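Local coordinates for protein malonyl-CoA decarboxylase (Rhodopseudomonas palustris, PDB 4KSA) that probably catalyses the decarboxylation of malonyl-CoA, yielding acetyl-CoA and carbon dioxide, at residues Glu233-Lys238 / Ala245-Leu250; Lys238-Ala243 / Val299-Thr304; Ala263-Ile268 / Lys286-Glu291; Ala388-Leu393 / Ser438-Leu443. All coordinates share one frame; numbering follows the deposited sequence.

Interaction 1: residues Glu233-Lys238 / Ala245-Leu250; sequences EVALTK and APLLDL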
loop_
_atom_site.group_PDB
_atom_site.type_symbol
_atom_site.label_atom_id
_atom_site.label_comp_id
_atom_site.label_asym_id
_atom_site.label_seq_id
_atom_site.Cartn_x
_atom_site.Cartn_y
_atom_site.Cartn_z
ATOM N N GLU A 233 23.632 -0.179 11.717
ATOM C CA GLU A 233 23.561 -1.410 12.507
ATOM C C GLU A 233 23.478 -1.115 14.010
ATOM O O GLU A 233 24.232 -0.306 14.544
ATOM C CB GLU A 233 24.764 -2.289 12.197
ATOM C CG GLU A 233 24.811 -2.678 10.743
ATOM C CD GLU A 233 25.930 -3.628 10.436
ATOM O OE1 GLU A 233 25.896 -4.750 10.981
ATOM O OE2 GLU A 233 26.838 -3.257 9.657
ATOM N N VAL A 234 22.545 -1.774 14.685
ATOM C CA VAL A 234 22.334 -1.555 16.114
ATOM C C VAL A 234 22.328 -2.847 16.929
ATOM O O VAL A 234 22.010 -3.919 16.416
ATOM C CB VAL A 234 20.988 -0.834 16.362
ATOM C CG1 VAL A 234 20.794 -0.587 17.833
ATOM C CG2 VAL A 234 20.956 0.478 15.606
ATOM N N ALA A 235 22.692 -2.732 18.204
ATOM C CA ALA A 235 22.700 -3.869 19.130
ATOM C C ALA A 235 21.839 -3.529 20.349
ATOM O O ALA A 235 21.994 -2.462 20.940
ATOM C CB ALA A 235 24.126 -4.183 19.567
ATOM N N LEU A 236 20.912 -4.423 20.694
ATOM C CA LEU A 236 20.051 -4.226 21.859
ATOM C C LEU A 236 20.766 -4.758 23.098
ATOM O O LEU A 236 21.154 -5.933 23.147
ATOM C CB LEU A 236 18.723 -4.957 21.677
ATOM C CG LEU A 236 17.683 -4.336 20.741
ATOM C CD1 LEU A 236 18.089 -2.908 20.384
ATOM C CD2 LEU A 236 17.534 -5.218 19.500
ATOM N N THR A 237 20.942 -3.898 24.099
ATOM C CA THR A 237 21.659 -4.302 25.307
ATOM C C THR A 237 21.153 -3.690 26.619
ATOM O O THR A 237 20.171 -2.937 26.651
ATOM C CB THR A 237 23.148 -3.943 25.202
ATOM O OG1 THR A 237 23.293 -2.518 25.294
ATOM C CG2 THR A 237 23.730 -4.433 23.873
ATOM N N LYS A 238 21.858 -4.017 27.702
ATOM C CA LYS A 238 21.522 -3.523 29.039
ATOM C C LYS A 238 22.628 -2.636 29.637
ATOM O O LYS A 238 22.662 -2.404 30.846
ATOM C CB LYS A 238 21.231 -4.712 29.967
ATOM C CG LYS A 238 19.843 -5.321 29.778
ATOM C CD LYS A 238 19.672 -6.646 30.526
ATOM C CE LYS A 238 20.366 -7.791 29.798
ATOM N NZ LYS A 238 19.985 -9.126 30.342
ATOM N N ALA A 245 34.576 -6.073 20.631
ATOM C CA ALA A 245 34.791 -7.517 20.673
ATOM C C ALA A 245 33.580 -8.282 21.203
ATOM O O ALA A 245 33.060 -9.171 20.526
ATOM C CB ALA A 245 36.016 -7.837 21.506
ATOM N N PRO A 246 33.107 -7.948 22.417
ATOM C CA PRO A 246 31.942 -8.666 22.949
ATOM C C PRO A 246 30.700 -8.609 22.042
ATOM O O PRO A 246 30.190 -9.654 21.626
ATOM C CB PRO A 246 31.729 -8.018 24.324
ATOM C CG PRO A 246 32.327 -6.660 24.177
ATOM C CD PRO A 246 33.569 -6.922 23.368
ATOM N N LEU A 247 30.220 -7.407 21.726
ATOM C CA LEU A 247 29.054 -7.269 20.861
ATOM C C LEU A 247 29.156 -8.185 19.651
ATOM O O LEU A 247 28.223 -8.907 19.320
ATOM C CB LEU A 247 28.922 -5.833 20.365
ATOM C CG LEU A 247 28.664 -4.744 21.394
ATOM C CD1 LEU A 247 28.404 -3.433 20.685
ATOM C CD2 LEU A 247 27.466 -5.123 22.232
ATOM N N LEU A 248 30.306 -8.159 18.995
ATOM C CA LEU A 248 30.511 -8.965 17.803
ATOM C C LEU A 248 30.743 -10.450 18.065
ATOM O O LEU A 248 30.682 -11.249 17.134
ATOM C CB LEU A 248 31.691 -8.411 17.005
ATOM C CG LEU A 248 31.788 -6.884 16.956
ATOM C CD1 LEU A 248 33.007 -6.472 16.127
ATOM C CD2 LEU A 248 30.504 -6.303 16.384
ATOM N N ASP A 249 31.006 -10.825 19.316
ATOM C CA ASP A 249 31.259 -12.231 19.634
ATOM C C ASP A 249 30.055 -13.125 19.371
ATOM O O ASP A 249 29.040 -13.050 20.070
ATOM C CB ASP A 249 31.710 -12.396 21.091
ATOM C CG ASP A 249 32.015 -13.857 21.451
ATOM O OD1 ASP A 249 32.431 -14.624 20.550
ATOM O OD2 ASP A 249 31.854 -14.236 22.634
ATOM N N LEU A 250 30.184 -13.975 18.357
ATOM C CA LEU A 250 29.113 -14.888 17.983
ATOM C C LEU A 250 28.844 -15.888 19.088
ATOM O O LEU A 250 27.709 -16.337 19.266
ATOM C CB LEU A 250 29.459 -15.615 16.682
ATOM C CG LEU A 250 29.312 -14.766 15.414
ATOM C CD1 LEU A 250 27.878 -14.236 15.322
ATOM C CD2 LEU A 250 30.314 -13.610 15.432
#
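A235 and T237 stand on one face of strand 230-237, and L247 of helix 244-248 packs against both; alternate residues of a strand share a face, and here that pairing provides the surface on which a helix rests. The contact is apolar throughout. A single branch of the leucine does the work: L247 CD2 lies 4.1 Å from T237 CG2 and 4.4 Å from A235 CB, so this one methyl bridges two successive positions of the face. The threonine side chain and the leucine cross at about a right angle. T237 shows its methyl to the helix because CG2 lies anti to the carbonyl carbon, while OG1 sits between N and C (chi1 71°).

Polar groups turn to other partners. T237 OG1 hydrogen-bonds to the carbonyl oxygen of D239, in the loop that follows the strand, and L247 O accepts a bond from R214 NH1 on strand 214-220. At the end of the short helix, D249 N donates to P246 O over 2.7 Å.

On its two edges, strand 230-237 is paired with strands 214-220 and 262-270; A235, for example, bonds through its backbone to V264. Strand 230-237 is therefore an inner strand, and the contact lies over one of its faces; a short helix covering one face of a mixed beta sheet is consistent with the acetyltransferase-like fold to which this family's C-terminal domain is assigned.

Interaction 2: residues Lys238-Ala243 / Val299-Thr304; sequences KDSPAA and VQTFVT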
loop_
_atom_site.group_PDB
_atom_site.type_symbol
_atom_site.label_atom_id
_atom_site.label_comp_id
_atom_site.label_asym_id
_atom_site.label_seq_id
_atom_site.Cartn_x
_atom_site.Cartn_y
_atom_site.Cartn_z
ATOM N N LYS A 238 21.858 -4.017 27.702
ATOM C CA LYS A 238 21.522 -3.523 29.039
ATOM C C LYS A 238 22.628 -2.636 29.637
ATOM O O LYS A 238 22.662 -2.404 30.846
ATOM C CB LYS A 238 21.231 -4.712 29.967
ATOM C CG LYS A 238 19.843 -5.321 29.778
ATOM C CD LYS A 238 19.672 -6.646 30.526
ATOM C CE LYS A 238 20.366 -7.791 29.798
ATOM N NZ LYS A 238 19.985 -9.126 30.342
ATOM N N ASP A 239 23.513 -2.124 28.782
ATOM C CA ASP A 239 24.622 -1.276 29.219
ATOM C C ASP A 239 25.349 -0.709 28.000
ATOM O O ASP A 239 25.482 -1.389 26.987
ATOM C CB ASP A 239 25.618 -2.115 30.008
ATOM C CG ASP A 239 26.292 -3.163 29.136
ATOM O OD1 ASP A 239 25.565 -3.967 28.509
ATOM O OD2 ASP A 239 27.541 -3.178 29.067
ATOM N N SER A 240 25.839 0.520 28.117
ATOM C CA SER A 240 26.577 1.185 27.047
ATOM C C SER A 240 28.040 0.701 27.013
ATOM O O SER A 240 28.890 1.267 27.686
ATOM C CB SER A 240 26.552 2.693 27.292
ATOM O OG SER A 240 25.254 3.112 27.679
ATOM N N PRO A 241 28.360 -0.321 26.198
ATOM C CA PRO A 241 29.729 -0.855 26.112
ATOM C C PRO A 241 30.908 0.081 25.848
ATOM O O PRO A 241 30.762 1.253 25.488
ATOM C CB PRO A 241 29.614 -1.932 25.035
ATOM C CG PRO A 241 28.559 -1.385 24.143
ATOM C CD PRO A 241 27.523 -0.899 25.132
ATOM N N ALA A 242 32.095 -0.475 26.033
ATOM C CA ALA A 242 33.310 0.279 25.829
ATOM C C ALA A 242 34.225 -0.483 24.875
ATOM O O ALA A 242 35.277 0.017 24.485
ATOM C CB ALA A 242 33.999 0.516 27.166
ATOM N N ALA A 243 33.822 -1.690 24.494
ATOM C CA ALA A 243 34.616 -2.490 23.570
ATOM C C ALA A 243 33.701 -3.274 22.627
ATOM O O ALA A 243 32.675 -3.800 23.055
ATOM C CB ALA A 243 35.526 -3.439 24.343
ATOM N N VAL A 299 13.568 0.849 26.056
ATOM C CA VAL A 299 14.938 1.297 25.805
ATOM C C VAL A 299 15.044 2.791 26.093
ATOM O O VAL A 299 14.482 3.601 25.362
ATOM C CB VAL A 299 15.324 1.024 24.338
ATOM C CG1 VAL A 299 16.786 1.370 24.104
ATOM C CG2 VAL A 299 15.054 -0.437 23.997
ATOM N N GLN A 300 15.771 3.149 27.154
ATOM C CA GLN A 300 15.922 4.554 27.565
ATOM C C GLN A 300 17.196 5.247 27.094
ATOM O O GLN A 300 17.189 6.445 26.814
ATOM C CB GLN A 300 15.870 4.678 29.099
ATOM C CG GLN A 300 14.619 4.122 29.772
ATOM C CD GLN A 300 13.353 4.806 29.305
ATOM O OE1 GLN A 300 13.173 6.017 29.484
ATOM N NE2 GLN A 300 12.464 4.030 28.694
ATOM N N THR A 301 18.296 4.506 27.037
ATOM C CA THR A 301 19.561 5.102 26.618
ATOM C C THR A 301 19.952 4.812 25.165
ATOM O O THR A 301 19.940 3.658 24.708
ATOM C CB THR A 301 20.720 4.656 27.545
ATOM O OG1 THR A 301 20.938 3.247 27.394
ATOM C CG2 THR A 301 20.385 4.971 29.011
ATOM N N PHE A 302 20.298 5.881 24.451
ATOM C CA PHE A 302 20.707 5.776 23.059
ATOM C C PHE A 302 22.148 6.249 22.909
ATOM O O PHE A 302 22.444 7.448 22.920
ATOM C CB PHE A 302 19.737 6.569 22.190
ATOM C CG PHE A 302 18.337 6.042 22.255
ATOM C CD1 PHE A 302 17.386 6.648 23.071
ATOM C CD2 PHE A 302 17.985 4.888 21.557
ATOM C CE1 PHE A 302 16.104 6.112 23.196
ATOM C CE2 PHE A 302 16.702 4.342 21.676
ATOM C CZ PHE A 302 15.762 4.958 22.499
ATOM N N VAL A 303 23.036 5.274 22.761
ATOM C CA VAL A 303 24.468 5.528 22.682
ATOM C C VAL A 303 25.156 4.775 21.549
ATOM O O VAL A 303 24.664 3.746 21.099
ATOM C CB VAL A 303 25.136 5.075 23.994
ATOM C CG1 VAL A 303 25.129 3.536 24.076
ATOM C CG2 VAL A 303 26.541 5.609 24.071
ATOM N N THR A 304 26.311 5.262 21.105
ATOM C CA THR A 304 27.040 4.569 20.040
ATOM C C THR A 304 28.329 3.960 20.581
ATOM O O THR A 304 28.643 4.101 21.753
ATOM C CB THR A 304 27.430 5.522 18.895
ATOM O OG1 THR A 304 28.538 6.329 19.307
ATOM C CG2 THR A 304 26.269 6.432 18.540
#
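S240 and V303 mark the closest approach of the two backbones, with S240 CA 6.5 Å from V303 CA. Residues 238-243 form an irregular connection leaving strand 230-237, while 301-304 is a strand of the same mixed sheet, consistent with the acetyltransferase-like fold. Strand 262-270 lies between the two strands in the sheet, and the connection reaches across to the far one: S240 touches T262 on the intervening strand as well as V303 beyond it. No hydrogen bond joins the two segments directly. V303 spends its backbone bonds on A263 and F265, and the loop is tied down nearby by N413, whose ND2 bonds to the carbonyl oxygens of both P241 and T304.

Among the side chains, T301 and V303 occupy the strand face turned to the loop, with F302 directed to the other face, where it meets helix 284-295. T301 plays a minor part. Its OG1 is 4.3 Å from S240 OG, too far for a hydrogen bond, and makes a weak one to T262 OG1 instead. The main contact is between serine and valine. V303 CG1 sits between its own backbone N and carbonyl carbon (chi1 71°), a rotation that presents this branch to the loop. The serine meets it alongside, by way of its whole short side chain: S240 CB and S240 OG are each 3.6 Å from V303 CG1.

Interaction 3: residues Ala263-Ile268 / Lys286-Glu291; sequences AVFYSI and KQVVEE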
loop_
_atom_site.group_PDB
_atom_site.type_symbol
_atom_site.label_atom_id
_atom_site.label_comp_id
_atom_site.label_asym_id
_atom_site.label_seq_id
_atom_site.Cartn_x
_atom_site.Cartn_y
_atom_site.Cartn_z
ATOM N N ALA A 263 20.197 0.926 23.395
ATOM C CA ALA A 263 20.286 0.751 21.960
ATOM C C ALA A 263 21.685 1.241 21.595
ATOM O O ALA A 263 22.015 2.410 21.826
ATOM C CB ALA A 263 19.225 1.594 21.263
ATOM N N VAL A 264 22.520 0.361 21.055
ATOM C CA VAL A 264 23.848 0.804 20.696
ATOM C C VAL A 264 24.260 0.713 19.203
ATOM O O VAL A 264 24.435 -0.364 18.615
ATOM C CB VAL A 264 24.896 0.125 21.593
ATOM C CG1 VAL A 264 24.656 -1.355 21.651
ATOM C CG2 VAL A 264 26.291 0.424 21.072
ATOM N N PHE A 265 24.398 1.888 18.601
ATOM C CA PHE A 265 24.800 2.016 17.216
ATOM C C PHE A 265 26.246 1.594 17.177
ATOM O O PHE A 265 27.062 2.134 17.913
ATOM C CB PHE A 265 24.662 3.472 16.799
ATOM C CG PHE A 265 23.270 3.975 16.909
ATOM C CD1 PHE A 265 22.322 3.619 15.961
ATOM C CD2 PHE A 265 22.872 4.710 18.013
ATOM C CE1 PHE A 265 21.000 3.976 16.115
ATOM C CE2 PHE A 265 21.540 5.073 18.177
ATOM C CZ PHE A 265 20.604 4.703 17.227
ATOM N N TYR A 266 26.584 0.631 16.339
ATOM C CA TYR A 266 27.967 0.216 16.309
ATOM C C TYR A 266 28.517 0.161 14.905
ATOM O O TYR A 266 29.662 -0.244 14.686
ATOM C CB TYR A 266 28.128 -1.127 17.037
ATOM C CG TYR A 266 27.492 -2.300 16.363
ATOM C CD1 TYR A 266 28.190 -3.030 15.397
ATOM C CD2 TYR A 266 26.191 -2.696 16.689
ATOM C CE1 TYR A 266 27.610 -4.136 14.771
ATOM C CE2 TYR A 266 25.598 -3.802 16.064
ATOM C CZ TYR A 266 26.318 -4.516 15.109
ATOM O OH TYR A 266 25.750 -5.603 14.498
ATOM N N SER A 267 27.688 0.589 13.956
ATOM C CA SER A 267 28.064 0.629 12.540
ATOM C C SER A 267 27.159 1.549 11.749
ATOM O O SER A 267 25.948 1.373 11.753
ATOM C CB SER A 267 27.989 -0.756 11.917
ATOM O OG SER A 267 28.446 -0.703 10.579
ATOM N N ILE A 268 27.743 2.537 11.084
ATOM C CA ILE A 268 26.966 3.461 10.262
ATOM C C ILE A 268 27.727 3.613 8.966
ATOM O O ILE A 268 28.872 4.047 8.993
ATOM C CB ILE A 268 26.835 4.831 10.904
ATOM C CG1 ILE A 268 26.069 4.708 12.210
ATOM C CG2 ILE A 268 26.093 5.762 9.966
ATOM C CD1 ILE A 268 25.695 6.027 12.783
ATOM N N LYS A 286 18.387 10.739 14.640
ATOM C CA LYS A 286 17.184 11.135 15.345
ATOM C C LYS A 286 16.064 10.179 14.924
ATOM O O LYS A 286 15.399 9.554 15.756
ATOM C CB LYS A 286 16.817 12.559 14.955
ATOM C CG LYS A 286 16.260 13.389 16.066
ATOM C CD LYS A 286 14.832 13.046 16.378
ATOM C CE LYS A 286 14.243 14.157 17.220
ATOM N NZ LYS A 286 14.485 15.484 16.579
ATOM N N GLN A 287 15.879 10.044 13.619
ATOM C CA GLN A 287 14.848 9.172 13.106
ATOM C C GLN A 287 15.018 7.721 13.539
ATOM O O GLN A 287 14.052 7.074 13.930
ATOM C CB GLN A 287 14.812 9.278 11.593
ATOM C CG GLN A 287 14.675 10.707 11.120
ATOM C CD GLN A 287 14.602 10.794 9.621
ATOM O OE1 GLN A 287 13.648 10.313 9.006
ATOM N NE2 GLN A 287 15.618 11.394 9.015
ATOM N N VAL A 288 16.239 7.203 13.473
ATOM C CA VAL A 288 16.483 5.824 13.874
ATOM C C VAL A 288 16.183 5.631 15.355
ATOM O O VAL A 288 15.730 4.563 15.764
ATOM C CB VAL A 288 17.944 5.398 13.602
ATOM C CG1 VAL A 288 18.183 3.967 14.077
ATOM C CG2 VAL A 288 18.243 5.521 12.118
ATOM N N VAL A 289 16.422 6.658 16.167
ATOM C CA VAL A 289 16.158 6.532 17.601
ATOM C C VAL A 289 14.665 6.557 17.873
ATOM O O VAL A 289 14.151 5.702 18.598
ATOM C CB VAL A 289 16.849 7.651 18.437
ATOM C CG1 VAL A 289 16.180 7.764 19.794
ATOM C CG2 VAL A 289 18.325 7.319 18.642
ATOM N N GLU A 290 13.973 7.535 17.289
ATOM C CA GLU A 290 12.530 7.652 17.472
ATOM C C GLU A 290 11.873 6.358 17.009
ATOM O O GLU A 290 10.850 5.949 17.559
ATOM C CB GLU A 290 11.982 8.858 16.698
ATOM C CG GLU A 290 12.633 10.167 17.152
ATOM C CD GLU A 290 12.042 11.437 16.527
ATOM O OE1 GLU A 290 12.048 11.569 15.279
ATOM O OE2 GLU A 290 11.584 12.316 17.297
ATOM N N GLU A 291 12.468 5.693 16.023
ATOM C CA GLU A 291 11.905 4.439 15.537
ATOM C C GLU A 291 12.047 3.329 16.569
ATOM O O GLU A 291 11.065 2.689 16.935
ATOM C CB GLU A 291 12.567 4.011 14.226
ATOM C CG GLU A 291 12.384 2.521 13.891
ATOM C CD GLU A 291 10.924 2.100 13.685
ATOM O OE1 GLU A 291 10.652 0.872 13.711
ATOM O OE2 GLU A 291 10.056 2.987 13.485
#
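F265 extends from strand 262-270 and brings the outer edge of its ring against V288 and V289 of helix 284-295, a compact example of an aromatic residue joining a strand to the helix of its own beta-alpha-beta unit. At the start of the helical segment, K286 serves the helix itself, its carbonyl oxygen accepting a bond from E290 N. Q287 O likewise accepts from E291 N, so the turn carrying the two valines is spanned by regular helical bonds.

V288 follows, with CG1 3.5 Å from F265 CE1 and 4.0 Å from F265 CZ. This methyl lies in the plane of the ring, at its edge; it is the branch anti to the backbone N (chi1 178°), and the two side chains run past each other in opposite directions. V289 comes next and uses its other branch: V289 CG2 is 3.7 Å from F265 CZ and 3.9 Å from F265 CE2, and here the side chains cross at about a right angle. The tip of the ring is thus shared by neighbouring valines. With an alanine in place of F265, both methyls would probably lose this aromatic partner and a gap would be likely to open between strand and helix. Further on, E291 turns to a salt bridge with R294.

Since the methyls meet the edge of the ring and not its face, the contact gains little from the pi system and rests on dispersion and the burial of apolar surface.

Interaction 4: residues Ala388-Leu393 / Ser438-Leu443; sequences ARLDRL and SAVRKL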
loop_
_atom_site.group_PDB
_atom_site.type_symbol
_atom_site.label_atom_id
_atom_site.label_comp_id
_atom_site.label_asym_id
_atom_site.label_seq_id
_atom_site.Cartn_x
_atom_site.Cartn_y
_atom_site.Cartn_z
ATOM N N ALA A 388 24.391 14.679 18.722
ATOM C CA ALA A 388 24.878 13.883 19.837
ATOM C C ALA A 388 25.868 14.655 20.691
ATOM O O ALA A 388 26.287 15.768 20.342
ATOM C CB ALA A 388 25.509 12.613 19.342
ATOM N N ARG A 389 26.215 14.025 21.814
ATOM C CA ARG A 389 27.143 14.532 22.828
ATOM C C ARG A 389 28.297 13.545 22.954
ATOM O O ARG A 389 28.070 12.336 22.981
ATOM C CB ARG A 389 26.416 14.624 24.183
ATOM C CG ARG A 389 27.321 14.809 25.417
ATOM C CD ARG A 389 26.508 14.954 26.716
ATOM N NE ARG A 389 26.390 13.696 27.456
ATOM C CZ ARG A 389 25.371 13.389 28.266
ATOM N NH1 ARG A 389 25.343 12.222 28.903
ATOM N NH2 ARG A 389 24.367 14.242 28.428
ATOM N N LEU A 390 29.532 14.046 23.006
ATOM C CA LEU A 390 30.687 13.162 23.179
ATOM C C LEU A 390 30.641 12.738 24.655
ATOM O O LEU A 390 30.932 13.534 25.538
ATOM C CB LEU A 390 31.971 13.917 22.868
ATOM C CG LEU A 390 33.250 13.128 23.146
ATOM C CD1 LEU A 390 33.206 11.773 22.446
ATOM C CD2 LEU A 390 34.446 13.951 22.682
ATOM N N ASP A 391 30.284 11.483 24.908
ATOM C CA ASP A 391 30.099 10.998 26.268
ATOM C C ASP A 391 31.219 10.225 26.980
ATOM O O ASP A 391 31.362 10.342 28.195
ATOM C CB ASP A 391 28.810 10.172 26.311
ATOM C CG ASP A 391 28.119 10.224 27.659
ATOM O OD1 ASP A 391 27.809 11.342 28.124
ATOM O OD2 ASP A 391 27.873 9.142 28.245
ATOM N N ARG A 392 32.003 9.431 26.265
ATOM C CA ARG A 392 33.073 8.695 26.919
ATOM C C ARG A 392 34.138 8.205 25.961
ATOM O O ARG A 392 33.837 7.837 24.840
ATOM C CB ARG A 392 32.503 7.508 27.701
ATOM C CG ARG A 392 33.354 6.241 27.610
ATOM C CD ARG A 392 33.258 5.404 28.863
ATOM N NE ARG A 392 31.881 5.209 29.290
ATOM C CZ ARG A 392 31.112 4.181 28.940
ATOM N NH1 ARG A 392 29.859 4.112 29.390
ATOM N NH2 ARG A 392 31.594 3.221 28.156
ATOM N N LEU A 393 35.385 8.191 26.421
ATOM C CA LEU A 393 36.508 7.734 25.610
ATOM C C LEU A 393 36.860 6.326 26.067
ATOM O O LEU A 393 37.134 6.108 27.236
ATOM C CB LEU A 393 37.696 8.677 25.793
ATOM C CG LEU A 393 37.378 10.167 25.629
ATOM C CD1 LEU A 393 38.654 10.983 25.721
ATOM C CD2 LEU A 393 36.717 10.402 24.288
ATOM N N SER A 438 31.481 16.467 30.886
ATOM C CA SER A 438 32.567 16.948 31.756
ATOM C C SER A 438 33.670 15.901 31.865
ATOM O O SER A 438 34.850 16.208 31.712
ATOM C CB SER A 438 32.036 17.266 33.153
ATOM O OG SER A 438 31.088 18.320 33.113
ATOM N N ALA A 439 33.275 14.659 32.116
ATOM C CA ALA A 439 34.224 13.568 32.239
ATOM C C ALA A 439 35.304 13.587 31.149
ATOM O O ALA A 439 36.371 12.992 31.315
ATOM C CB ALA A 439 33.478 12.238 32.209
ATOM N N VAL A 440 35.039 14.266 30.037
ATOM C CA VAL A 440 36.008 14.318 28.945
ATOM C C VAL A 440 36.507 15.736 28.695
ATOM O O VAL A 440 37.657 15.948 28.310
ATOM C CB VAL A 440 35.389 13.735 27.628
ATOM C CG1 VAL A 440 34.269 14.613 27.133
ATOM C CG2 VAL A 440 36.449 13.600 26.563
ATOM N N ARG A 441 35.628 16.702 28.930
ATOM C CA ARG A 441 35.932 18.111 28.734
ATOM C C ARG A 441 36.876 18.590 29.829
ATOM O O ARG A 441 37.665 19.507 29.616
ATOM C CB ARG A 441 34.630 18.918 28.748
ATOM C CG ARG A 441 34.665 20.231 27.975
ATOM C CD ARG A 441 33.253 20.597 27.515
ATOM N NE ARG A 441 32.293 20.553 28.620
ATOM C CZ ARG A 441 30.970 20.636 28.482
ATOM N NH1 ARG A 441 30.425 20.767 27.273
ATOM N NH2 ARG A 441 30.186 20.589 29.558
ATOM N N LYS A 442 36.798 17.971 31.004
ATOM C CA LYS A 442 37.684 18.356 32.098
ATOM C C LYS A 442 38.903 17.441 32.102
ATOM O O LYS A 442 39.535 17.229 33.129
ATOM C CB LYS A 442 36.955 18.303 33.458
ATOM C CG LYS A 442 36.617 16.919 34.012
ATOM C CD LYS A 442 35.706 17.057 35.243
ATOM C CE LYS A 442 35.208 15.701 35.760
ATOM N NZ LYS A 442 34.067 15.812 36.725
ATOM N N LEU A 443 39.235 16.920 30.928
ATOM C CA LEU A 443 40.364 16.023 30.776
ATOM C C LEU A 443 41.348 16.637 29.796
ATOM O O LEU A 443 42.359 16.029 29.444
ATOM C CB LEU A 443 39.872 14.668 30.258
ATOM C CG LEU A 443 40.877 13.533 30.087
ATOM C CD1 LEU A 443 41.559 13.250 31.417
ATOM C CD2 LEU A 443 40.160 12.293 29.572
#
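A classic beta bulge in strand 389-394 underlies the contact of L390 and L393 with V440 of the short helix 438-441. D391 and R392 both face N413 on the adjoining strand, and this extra residue alters the usual alternation: L390 and L393, three positions apart, both point at the helix, with D391 and R392 turned away.

V440 divides its two branches between the leucines. V440 CG2, anti to the backbone N, meets the end of L393, 3.5 Å from its CD1 and 3.7 Å from its CG, and the two side chains cross at about a right angle. V440 CG1 faces the earlier residue, 3.9 Å from L390 O and 4.4 Å from L390 CG. Beyond the helix, L443 adds a looser touch, its CD2 4.3 Å from L393 CD1.

Within the strand, R389 grips D391 side-on in a salt bridge: NE at 2.8 Å and NH1 at 2.7 Å both bond to D391 OD1. They approach from the same face of the carboxylate, whereas the oxygen lies nearly in the guanidinium plane, an arrangement that should help fix the rotation of both groups.

Strand 389-394 is the outermost on this side of the chain's sheet, next to strand 411-416. Helix 347-367 completes the surroundings, with F365 and L366 against L390 and L358 against L393, while backbone bonds from L390 to A435 and A437 tie down the approach to helix 438-441.

Overall arrangement
All four contacts build on one mixed sheet, taken at different strands. Interactions 1 and 2 have centres about 10 Å apart, share K238, and touch where L247 CD1 lies 4.0 Å from P241 CG. Interaction 3 is nested within the chain loop closed by interaction 2 and is joined to both earlier contacts by strand pairing, A235 O to V264 N at 2.9 Å and T301 O to A263 N at 3.0 Å. Interaction 4 is more remote, about 23 Å from interaction 1 between centres, yet R392 reaches interaction 2 through weak bonds to S240 O and P241 O. None lies at H162, a magnesium-binding residue of this protein.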